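Local atomic coordinates of light harvesting complex 1 Protein W (Rhodopseudomonas palustris, PDB entry 6Z5S), a protein that probably stands in for one alpha/beta unit of the light-harvesting 1 ring around the reaction centre, leaving an opening through which quinones can pass. Residues 9-14 with 46-51; 21-26 with 87-92. All blocks are in the same frame, centred on the assembly; numbering follows the deposited sequence.

Interaction 1 of 2, residues 9-14 with 46-51. With BCL (bacteriochlorophyll a), chain B.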
ATOM      1  N   ALA A   9     -25.678 -47.733  -1.291  1.00 81.58           N
ATOM      2  CA  ALA A   9     -26.530 -46.727  -1.897  1.00 81.58           C
ATOM      3  C   ALA A   9     -27.977 -46.918  -1.490  1.00 81.58           C
ATOM      4  O   ALA A   9     -28.836 -46.138  -1.907  1.00 81.58           O
ATOM      5  CB  ALA A   9     -26.406 -46.760  -3.421  1.00 81.58           C
ATOM      6  N   ILE A  10     -28.263 -47.959  -0.706  1.00 80.38           N
ATOM      7  CA  ILE A  10     -29.532 -48.038   0.008  1.00 80.38           C
ATOM      8  C   ILE A  10     -29.766 -46.751   0.778  1.00 80.38           C
ATOM      9  O   ILE A  10     -30.888 -46.234   0.840  1.00 80.38           O
ATOM     10  CB  ILE A  10     -29.542 -49.258   0.948  1.00 80.38           C
ATOM     11  CG1 ILE A  10     -29.376 -50.554   0.161  1.00 80.38           C
ATOM     12  CG2 ILE A  10     -30.813 -49.294   1.768  1.00 80.38           C
ATOM     13  CD1 ILE A  10     -27.955 -51.050   0.102  1.00 80.38           C
ATOM     14  N   ALA A  11     -28.701 -46.208   1.369  1.00 82.37           N
ATOM     15  CA  ALA A  11     -28.811 -44.962   2.113  1.00 82.37           C
ATOM     16  C   ALA A  11     -29.314 -43.834   1.227  1.00 82.37           C
ATOM     17  O   ALA A  11     -30.257 -43.124   1.586  1.00 82.37           O
ATOM     18  CB  ALA A  11     -27.459 -44.600   2.719  1.00 82.37           C
ATOM     19  N   PHE A  12     -28.701 -43.660   0.057  1.00 81.31           N
ATOM     20  CA  PHE A  12     -29.064 -42.534  -0.796  1.00 81.31           C
ATOM     21  C   PHE A  12     -30.490 -42.660  -1.316  1.00 81.31           C
ATOM     22  O   PHE A  12     -31.245 -41.682  -1.305  1.00 81.31           O
ATOM     23  CB  PHE A  12     -28.074 -42.416  -1.951  1.00 81.31           C
ATOM     24  CG  PHE A  12     -26.755 -41.832  -1.553  1.00 81.31           C
ATOM     25  CD1 PHE A  12     -26.618 -40.473  -1.351  1.00 81.31           C
ATOM     26  CD2 PHE A  12     -25.654 -42.644  -1.367  1.00 81.31           C
ATOM     27  CE1 PHE A  12     -25.410 -39.933  -0.979  1.00 81.31           C
ATOM     28  CE2 PHE A  12     -24.440 -42.108  -0.995  1.00 81.31           C
ATOM     29  CZ  PHE A  12     -24.319 -40.749  -0.799  1.00 81.31           C
ATOM     30  N   VAL A  13     -30.889 -43.853  -1.760  1.00 83.34           N
ATOM     31  CA  VAL A  13     -32.229 -44.003  -2.315  1.00 83.34           C
ATOM     32  C   VAL A  13     -33.281 -43.901  -1.220  1.00 83.34           C
ATOM     33  O   VAL A  13     -34.343 -43.302  -1.420  1.00 83.34           O
ATOM     34  CB  VAL A  13     -32.351 -45.318  -3.105  1.00 83.34           C
ATOM     35  CG1 VAL A  13     -31.437 -45.290  -4.308  1.00 83.34           C
ATOM     36  CG2 VAL A  13     -32.027 -46.509  -2.229  1.00 83.34           C
ATOM     37  N   ALA A  14     -33.008 -44.465  -0.042  1.00 83.54           N
ATOM     38  CA  ALA A  14     -33.967 -44.363   1.051  1.00 83.54           C
ATOM     39  C   ALA A  14     -34.088 -42.927   1.539  1.00 83.54           C
ATOM     40  O   ALA A  14     -35.179 -42.477   1.912  1.00 83.54           O
ATOM     41  CB  ALA A  14     -33.559 -45.292   2.190  1.00 83.54           C
ATOM     42  N   PHE A  46     -29.252 -41.681  10.166  1.00 71.68           N
ATOM     43  CA  PHE A  46     -29.849 -42.787  10.903  1.00 71.68           C
ATOM     44  C   PHE A  46     -30.257 -43.913   9.962  1.00 71.68           C
ATOM     45  O   PHE A  46     -30.088 -45.097  10.285  1.00 71.68           O
ATOM     46  CB  PHE A  46     -31.041 -42.288  11.711  1.00 71.68           C
ATOM     47  CG  PHE A  46     -30.650 -41.415  12.856  1.00 71.68           C
ATOM     48  CD1 PHE A  46     -29.984 -41.944  13.944  1.00 71.68           C
ATOM     49  CD2 PHE A  46     -30.929 -40.063  12.839  1.00 71.68           C
ATOM     50  CE1 PHE A  46     -29.613 -41.142  15.000  1.00 71.68           C
ATOM     51  CE2 PHE A  46     -30.561 -39.259  13.893  1.00 71.68           C
ATOM     52  CZ  PHE A  46     -29.899 -39.801  14.972  1.00 71.68           C
ATOM     53  N   ILE A  47     -30.785 -43.559   8.790  1.00 75.94           N
ATOM     54  CA  ILE A  47     -31.095 -44.558   7.774  1.00 75.94           C
ATOM     55  C   ILE A  47     -29.847 -45.352   7.416  1.00 75.94           C
ATOM     56  O   ILE A  47     -29.861 -46.588   7.399  1.00 75.94           O
ATOM     57  CB  ILE A  47     -31.703 -43.883   6.533  1.00 75.94           C
ATOM     58  CG1 ILE A  47     -33.096 -43.342   6.843  1.00 75.94           C
ATOM     59  CG2 ILE A  47     -31.736 -44.850   5.370  1.00 75.94           C
ATOM     60  CD1 ILE A  47     -34.034 -44.369   7.415  1.00 75.94           C
ATOM     61  N   THR A  48     -28.750 -44.655   7.116  1.00 75.58           N
ATOM     62  CA  THR A  48     -27.541 -45.368   6.724  1.00 75.58           C
ATOM     63  C   THR A  48     -26.950 -46.153   7.887  1.00 75.58           C
ATOM     64  O   THR A  48     -26.364 -47.217   7.671  1.00 75.58           O
ATOM     65  CB  THR A  48     -26.508 -44.414   6.130  1.00 75.58           C
ATOM     66  OG1 THR A  48     -25.424 -45.171   5.584  1.00 75.58           O
ATOM     67  CG2 THR A  48     -25.964 -43.508   7.168  1.00 75.58           C
ATOM     68  N   LEU A  49     -27.114 -45.673   9.120  1.00 74.93           N
ATOM     69  CA  LEU A  49     -26.684 -46.452  10.275  1.00 74.93           C
ATOM     70  C   LEU A  49     -27.414 -47.784  10.338  1.00 74.93           C
ATOM     71  O   LEU A  49     -26.789 -48.843  10.452  1.00 74.93           O
ATOM     72  CB  LEU A  49     -26.922 -45.668  11.562  1.00 74.93           C
ATOM     73  CG  LEU A  49     -26.608 -46.476  12.822  1.00 74.93           C
ATOM     74  CD1 LEU A  49     -25.108 -46.647  12.987  1.00 74.93           C
ATOM     75  CD2 LEU A  49     -27.236 -45.853  14.050  1.00 74.93           C
ATOM     76  N   VAL A  50     -28.747 -47.750  10.278  1.00 76.84           N
ATOM     77  CA  VAL A  50     -29.494 -48.996  10.417  1.00 76.84           C
ATOM     78  C   VAL A  50     -29.257 -49.900   9.217  1.00 76.84           C
ATOM     79  O   VAL A  50     -29.203 -51.129   9.359  1.00 76.84           O
ATOM     80  CB  VAL A  50     -30.990 -48.717  10.646  1.00 76.84           C
ATOM     81  CG1 VAL A  50     -31.167 -47.708  11.765  1.00 76.84           C
ATOM     82  CG2 VAL A  50     -31.662 -48.231   9.381  1.00 76.84           C
ATOM     83  N   ALA A  51     -29.068 -49.323   8.030  1.00 78.57           N
ATOM     84  CA  ALA A  51     -28.770 -50.137   6.859  1.00 78.57           C
ATOM     85  C   ALA A  51     -27.426 -50.835   7.008  1.00 78.57           C
ATOM     86  O   ALA A  51     -27.307 -52.033   6.733  1.00 78.57           O
ATOM     87  CB  ALA A  51     -28.794 -49.276   5.600  1.00 78.57           C
TER
HETATM   88 MG   BCL B 101     -23.921 -38.920  14.763  1.00 49.26          MG
HETATM   89  CHA BCL B 101     -26.307 -37.279  16.564  1.00 49.26           C
HETATM   90  CHB BCL B 101     -24.782 -37.109  12.067  1.00 49.26           C
HETATM   91  CHC BCL B 101     -21.332 -40.317  13.109  1.00 49.26           C
HETATM   92  CHD BCL B 101     -22.670 -40.305  17.727  1.00 49.26           C
HETATM   93  NA  BCL B 101     -25.377 -37.625  14.319  1.00 49.26           N
HETATM   94  C1A BCL B 101     -26.247 -37.105  15.103  1.00 49.26           C
HETATM   95  C2A BCL B 101     -27.245 -36.239  14.409  1.00 49.26           C
HETATM   96  C3A BCL B 101     -26.944 -36.502  12.966  1.00 49.26           C
HETATM   97  C4A BCL B 101     -25.608 -37.133  13.100  1.00 49.26           C
HETATM   98  CMA BCL B 101     -27.931 -37.480  12.360  1.00 49.26           C
HETATM   99  CAA BCL B 101     -26.986 -34.776  14.700  1.00 49.26           C
HETATM  100  CBA BCL B 101     -28.262 -34.073  15.132  1.00 49.26           C
HETATM  101  CGA BCL B 101     -28.232 -32.654  14.639  1.00 49.26           C
HETATM  102  O1A BCL B 101     -27.431 -32.308  13.794  1.00 49.26           O
HETATM  103  O2A BCL B 101     -29.158 -31.665  15.152  1.00 49.26           O
HETATM  104  NB  BCL B 101     -23.147 -38.724  12.878  1.00 49.26           N
HETATM  105  C1B BCL B 101     -23.620 -37.973  11.873  1.00 49.26           C
HETATM  106  C2B BCL B 101     -22.889 -38.030  10.587  1.00 49.26           C
HETATM  107  C3B BCL B 101     -21.841 -39.003  10.919  1.00 49.26           C
HETATM  108  C4B BCL B 101     -22.114 -39.365  12.327  1.00 49.26           C
HETATM  109  CMB BCL B 101     -23.199 -37.268   9.328  1.00 49.26           C
HETATM  110  CAB BCL B 101     -20.742 -39.550  10.075  1.00 49.26           C
HETATM  111  OBB BCL B 101     -20.313 -40.662  10.306  1.00 49.26           O
HETATM  112  CBB BCL B 101     -20.173 -38.708   8.977  1.00 49.26           C
HETATM  113  NC  BCL B 101     -22.361 -40.070  15.259  1.00 49.26           N
HETATM  114  C1C BCL B 101     -21.412 -40.502  14.416  1.00 49.26           C
HETATM  115  C2C BCL B 101     -20.331 -41.287  15.065  1.00 49.26           C
HETATM  116  C3C BCL B 101     -20.828 -41.367  16.472  1.00 49.26           C
HETATM  117  C4C BCL B 101     -22.040 -40.514  16.422  1.00 49.26           C
HETATM  118  CMC BCL B 101     -20.259 -42.671  14.452  1.00 49.26           C
HETATM  119  CAC BCL B 101     -19.882 -40.744  17.481  1.00 49.26           C
HETATM  120  CBC BCL B 101     -18.682 -41.614  17.756  1.00 49.26           C
HETATM  121  ND  BCL B 101     -24.280 -38.857  16.767  1.00 49.26           N
HETATM  122  C1D BCL B 101     -23.809 -39.429  17.880  1.00 49.26           C
HETATM  123  C2D BCL B 101     -24.544 -39.027  19.119  1.00 49.26           C
HETATM  124  C3D BCL B 101     -25.544 -38.149  18.520  1.00 49.26           C
HETATM  125  C4D BCL B 101     -25.342 -38.128  17.210  1.00 49.26           C
HETATM  126  CMD BCL B 101     -24.486 -39.278  20.595  1.00 49.26           C
HETATM  127  CAD BCL B 101     -26.696 -37.293  18.849  1.00 49.26           C
HETATM  128  OBD BCL B 101     -27.173 -37.074  20.011  1.00 49.26           O
HETATM  129  CBD BCL B 101     -27.218 -36.693  17.596  1.00 49.26           C
HETATM  130  CGD BCL B 101     -28.652 -37.069  17.443  1.00 49.26           C
HETATM  131  O1D BCL B 101     -29.009 -38.227  17.475  1.00 49.26           O
HETATM  132  O2D BCL B 101     -29.648 -36.032  17.299  1.00 49.26           O
HETATM  133  CED BCL B 101     -31.025 -36.366  17.389  1.00 49.26           C
HETATM  134  C1  BCL B 101     -29.622 -30.655  14.266  1.00 49.26           C
HETATM  135  C2  BCL B 101     -31.126 -30.711  14.247  1.00 49.26           C
HETATM  136  C3  BCL B 101     -31.863 -29.895  13.486  1.00 49.26           C
HETATM  137  C4  BCL B 101     -33.357 -30.022  13.533  1.00 49.26           C
HETATM  138  C5  BCL B 101     -31.207 -28.878  12.579  1.00 49.26           C
HETATM  139  C6  BCL B 101     -30.870 -29.503  11.228  1.00 49.26           C
HETATM  140  C7  BCL B 101     -29.968 -28.612  10.378  1.00 49.26           C
HETATM  141  C8  BCL B 101     -30.637 -27.290  10.013  1.00 49.26           C
HETATM  142  C9  BCL B 101     -31.238 -27.344   8.612  1.00 49.26           C
HETATM  143  C10 BCL B 101     -29.633 -26.148  10.173  1.00 49.26           C
HETATM  144  C11 BCL B 101     -29.399 -25.336   8.901  1.00 49.26           C
HETATM  145  C12 BCL B 101     -27.972 -25.509   8.391  1.00 49.26           C
HETATM  146  C13 BCL B 101     -27.128 -24.272   8.678  1.00 49.26           C
HETATM  147  C14 BCL B 101     -26.987 -23.408   7.433  1.00 49.26           C
HETATM  148  C15 BCL B 101     -25.758 -24.690   9.207  1.00 49.26           C
HETATM  149  C16 BCL B 101     -25.152 -23.613  10.103  1.00 49.26           C
HETATM  150  C17 BCL B 101     -23.843 -24.071  10.736  1.00 49.26           C
HETATM  151  C18 BCL B 101     -23.021 -22.876  11.204  1.00 49.26           C
HETATM  152  C19 BCL B 101     -21.533 -23.201  11.204  1.00 49.26           C
HETATM  153  C20 BCL B 101     -23.461 -22.388  12.580  1.00 49.26           C
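Ala11 and Thr48 carry the nearest backbone approach, CA to CA 4.8 Å, where helices 10-14 and 46-51 run roughly antiparallel with 140° between their axes and a closest axial distance of 8.8 Å. Such spacing suits small contact residues: the methyl CB of Ala11 lies against the flank of Thr48, 3.5 Å from its CB, and OG1, anti to the backbone N (chi1 -172°), turns to the same methyl. One turn further along helix 10-24, Ala14 CB meets the CG2 branch of Ile47 at 3.7 Å. At the other end Ile10 CG2 reaches Ala51 CB more loosely, at 4.3 Å. No hydrogen bond crosses, and the summed buried area is a modest 193 Å². Phe46 takes no part in the helix pairing; it serves the pigment, with CE2 3.5 Å from CMA of bacteriochlorophyll a and the ester carbonyl oxygen O1D meeting the ring at its edge, near its plane. Helix 67-89 packs beside the contact, with Thr81 touching Ala11, and Pro77 and Ala78 touching Thr48. Close, alanine-mediated packing of helices on one part of helix 37-57, with a residue of the bacteriochlorophyll pocket beside it, is consistent with a pigment-binding helix bundle in the membrane.

Interaction 2 of 2, residues 21-26 with 87-92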
ATOM      1  N   VAL A  21     -41.157 -38.003   0.450  1.00 82.95           N
ATOM      2  CA  VAL A  21     -42.366 -38.188   1.246  1.00 82.95           C
ATOM      3  C   VAL A  21     -42.672 -36.926   2.039  1.00 82.95           C
ATOM      4  O   VAL A  21     -43.755 -36.343   1.922  1.00 82.95           O
ATOM      5  CB  VAL A  21     -42.222 -39.407   2.171  1.00 82.95           C
ATOM      6  CG1 VAL A  21     -43.227 -39.330   3.298  1.00 82.95           C
ATOM      7  CG2 VAL A  21     -42.410 -40.687   1.387  1.00 82.95           C
ATOM      8  N   LEU A  22     -41.714 -36.477   2.851  1.00 85.66           N
ATOM      9  CA  LEU A  22     -41.976 -35.297   3.665  1.00 85.66           C
ATOM     10  C   LEU A  22     -41.993 -34.010   2.853  1.00 85.66           C
ATOM     11  O   LEU A  22     -42.472 -32.991   3.358  1.00 85.66           O
ATOM     12  CB  LEU A  22     -40.968 -35.201   4.813  1.00 85.66           C
ATOM     13  CG  LEU A  22     -39.464 -35.155   4.553  1.00 85.66           C
ATOM     14  CD1 LEU A  22     -39.007 -33.751   4.245  1.00 85.66           C
ATOM     15  CD2 LEU A  22     -38.711 -35.710   5.755  1.00 85.66           C
ATOM     16  N   ALA A  23     -41.500 -34.026   1.616  1.00 86.17           N
ATOM     17  CA  ALA A  23     -41.668 -32.877   0.740  1.00 86.17           C
ATOM     18  C   ALA A  23     -43.091 -32.797   0.218  1.00 86.17           C
ATOM     19  O   ALA A  23     -43.634 -31.703   0.046  1.00 86.17           O
ATOM     20  CB  ALA A  23     -40.679 -32.954  -0.418  1.00 86.17           C
ATOM     21  N   ALA A  24     -43.710 -33.946  -0.046  1.00 85.14           N
ATOM     22  CA  ALA A  24     -45.118 -33.935  -0.417  1.00 85.14           C
ATOM     23  C   ALA A  24     -46.002 -33.690   0.798  1.00 85.14           C
ATOM     24  O   ALA A  24     -46.996 -32.962   0.714  1.00 85.14           O
ATOM     25  CB  ALA A  24     -45.492 -35.250  -1.098  1.00 85.14           C
ATOM     26  N   SER A  25     -45.647 -34.274   1.937  1.00 83.10           N
ATOM     27  CA  SER A  25     -46.491 -34.209   3.121  1.00 83.10           C
ATOM     28  C   SER A  25     -46.287 -32.945   3.945  1.00 83.10           C
ATOM     29  O   SER A  25     -46.932 -32.805   4.988  1.00 83.10           O
ATOM     30  CB  SER A  25     -46.249 -35.433   4.000  1.00 83.10           C
ATOM     31  OG  SER A  25     -46.717 -35.204   5.314  1.00 83.10           O
ATOM     32  N   ALA A  26     -45.411 -32.032   3.521  1.00 84.82           N
ATOM     33  CA  ALA A  26     -45.237 -30.768   4.226  1.00 84.82           C
ATOM     34  C   ALA A  26     -46.539 -29.981   4.168  1.00 84.82           C
ATOM     35  O   ALA A  26     -46.896 -29.453   3.108  1.00 84.82           O
ATOM     36  CB  ALA A  26     -44.092 -29.958   3.621  1.00 84.82           C
ATOM     37  N   VAL A  87     -31.254 -31.656  -0.781  1.00 83.42           N
ATOM     38  CA  VAL A  87     -31.435 -31.348  -2.196  1.00 83.42           C
ATOM     39  C   VAL A  87     -32.601 -32.137  -2.775  1.00 83.42           C
ATOM     40  O   VAL A  87     -33.324 -31.637  -3.643  1.00 83.42           O
ATOM     41  CB  VAL A  87     -30.133 -31.584  -2.982  1.00 83.42           C
ATOM     42  CG1 VAL A  87     -28.969 -30.944  -2.256  1.00 83.42           C
ATOM     43  CG2 VAL A  87     -29.880 -33.058  -3.204  1.00 83.42           C
ATOM     44  N   VAL A  88     -32.822 -33.363  -2.303  1.00 85.15           N
ATOM     45  CA  VAL A  88     -33.998 -34.100  -2.740  1.00 85.15           C
ATOM     46  C   VAL A  88     -35.256 -33.457  -2.181  1.00 85.15           C
ATOM     47  O   VAL A  88     -36.276 -33.358  -2.871  1.00 85.15           O
ATOM     48  CB  VAL A  88     -33.891 -35.581  -2.339  1.00 85.15           C
ATOM     49  CG1 VAL A  88     -35.224 -36.272  -2.523  1.00 85.15           C
ATOM     50  CG2 VAL A  88     -32.832 -36.271  -3.168  1.00 85.15           C
ATOM     51  N   PHE A  89     -35.204 -32.989  -0.931  1.00 88.35           N
ATOM     52  CA  PHE A  89     -36.376 -32.328  -0.370  1.00 88.35           C
ATOM     53  C   PHE A  89     -36.701 -31.040  -1.110  1.00 88.35           C
ATOM     54  O   PHE A  89     -37.877 -30.688  -1.247  1.00 88.35           O
ATOM     55  CB  PHE A  89     -36.177 -32.024   1.110  1.00 88.35           C
ATOM     56  CG  PHE A  89     -37.105 -30.969   1.623  1.00 88.35           C
ATOM     57  CD1 PHE A  89     -38.405 -31.282   1.950  1.00 88.35           C
ATOM     58  CD2 PHE A  89     -36.691 -29.656   1.747  1.00 88.35           C
ATOM     59  CE1 PHE A  89     -39.266 -30.321   2.404  1.00 88.35           C
ATOM     60  CE2 PHE A  89     -37.554 -28.689   2.201  1.00 88.35           C
ATOM     61  CZ  PHE A  89     -38.842 -29.022   2.530  1.00 88.35           C
ATOM     62  N   TRP A  90     -35.678 -30.333  -1.597  1.00 94.15           N
ATOM     63  CA  TRP A  90     -35.876 -29.036  -2.237  1.00 94.15           C
ATOM     64  C   TRP A  90     -36.925 -29.077  -3.332  1.00 94.15           C
ATOM     65  O   TRP A  90     -37.496 -28.038  -3.687  1.00 94.15           O
ATOM     66  CB  TRP A  90     -34.550 -28.538  -2.805  1.00 94.15           C
ATOM     67  CG  TRP A  90     -34.585 -27.119  -3.259  1.00 94.15           C
ATOM     68  CD1 TRP A  90     -34.099 -26.632  -4.433  1.00 94.15           C
ATOM     69  CD2 TRP A  90     -35.127 -25.996  -2.550  1.00 94.15           C
ATOM     70  NE1 TRP A  90     -34.305 -25.277  -4.503  1.00 94.15           N
ATOM     71  CE2 TRP A  90     -34.934 -24.863  -3.359  1.00 94.15           C
ATOM     72  CE3 TRP A  90     -35.756 -25.839  -1.309  1.00 94.15           C
ATOM     73  CZ2 TRP A  90     -35.348 -23.591  -2.972  1.00 94.15           C
ATOM     74  CZ3 TRP A  90     -36.167 -24.578  -0.928  1.00 94.15           C
ATOM     75  CH2 TRP A  90     -35.962 -23.470  -1.756  1.00 94.15           C
ATOM     76  N   PHE A  91     -37.214 -30.259  -3.865  1.00 93.01           N
ATOM     77  CA  PHE A  91     -38.305 -30.383  -4.813  1.00 93.01           C
ATOM     78  C   PHE A  91     -39.659 -30.069  -4.188  1.00 93.01           C
ATOM     79  O   PHE A  91     -40.620 -29.855  -4.927  1.00 93.01           O
ATOM     80  CB  PHE A  91     -38.283 -31.778  -5.417  1.00 93.01           C
ATOM     81  CG  PHE A  91     -37.196 -31.974  -6.422  1.00 93.01           C
ATOM     82  CD1 PHE A  91     -36.299 -30.958  -6.696  1.00 93.01           C
ATOM     83  CD2 PHE A  91     -37.074 -33.168  -7.105  1.00 93.01           C
ATOM     84  CE1 PHE A  91     -35.299 -31.130  -7.624  1.00 93.01           C
ATOM     85  CE2 PHE A  91     -36.075 -33.346  -8.038  1.00 93.01           C
ATOM     86  CZ  PHE A  91     -35.186 -32.326  -8.297  1.00 93.01           C
ATOM     87  N   PHE A  92     -39.755 -30.012  -2.858  1.00 95.54           N
ATOM     88  CA  PHE A  92     -40.958 -29.483  -2.219  1.00 95.54           C
ATOM     89  C   PHE A  92     -41.244 -28.068  -2.698  1.00 95.54           C
ATOM     90  O   PHE A  92     -42.280 -27.801  -3.314  1.00 95.54           O
ATOM     91  CB  PHE A  92     -40.805 -29.498  -0.699  1.00 95.54           C
ATOM     92  CG  PHE A  92     -41.721 -28.539   0.013  1.00 95.54           C
ATOM     93  CD1 PHE A  92     -43.063 -28.821   0.153  1.00 95.54           C
ATOM     94  CD2 PHE A  92     -41.241 -27.360   0.545  1.00 95.54           C
ATOM     95  CE1 PHE A  92     -43.903 -27.950   0.805  1.00 95.54           C
ATOM     96  CE2 PHE A  92     -42.086 -26.484   1.194  1.00 95.54           C
ATOM     97  CZ  PHE A  92     -43.414 -26.783   1.327  1.00 95.54           C
TER
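Ala23 meets both Phe89 and Phe92, and this is the dense part of the contact: the CA atoms of Ala23 and Phe92 are 4.6 Å apart, and all residues that touch, except the partly exposed Leu22, are buried. The Ala23 methyl packs against both phenylalanine side chains, which approach it from the same side, its CB 3.5 Å from CB of Phe92 and 3.7 Å from CD1 of Phe89. Leu22 supplies the next layer through one branch, CD1, which approaches Phe89 CD1 at 3.4 Å while the two side chains cross at about a right angle. A chi1 of 57° puts its CG between the backbone N and the carbonyl carbon, from where the branch reaches across to the ring. Phe92 has CG anti to its own backbone N (chi1 158°), which brings the CD1 edge of the ring to the carbonyl O of Ala23, close to the ring plane; CE1 lies 3.5 Å from Ala26 CB. The two phenylalanines begin and end a type I beta turn, closed by a hydrogen bond from Phe92 N to Phe89 O. Tyr32 also touches both phenylalanine side chains, and Ser40 of helix 37-57 touches Leu22 and Phe89, so the packing continues into the rest of the chain. The outer side is loose by contrast. CB of Ala24, Ser25 and Trp90 points away from the partner segment, and these residues are exposed, as are Val21 and Val87; their side chains remain at least 7.0 Å from it. With 243 Å² buried and no hydrogen bond across, the contact is apolar packing of alanines and a leucine on aromatic rings, here joining the C-terminal end of helix 10-24 to that of helix 67-89 in what is probably a three-helix membrane bundle.

From the N terminus, the chain enters helix 10-24, which supplies the first partner of both contacts: 9-14 near its start and 21-26 at its end. The chain then turns into helix 37-57, where 46-51 returns to 9-14 and closes the loop of interaction 1 over 31 intervening residues. Helix 67-89 follows, and 87-92 closes the longer loop of interaction 2 over 60 residues. Because the segments come in the order 9-14, 21-26, 46-51, 87-92, the two loops cross rather than nest. Their centres lie about 17 Å apart and their nearest atoms about 6 Å, without touching. Helix 10-24 is thereby tied to helix 37-57 and to helix 67-89 at separate levels.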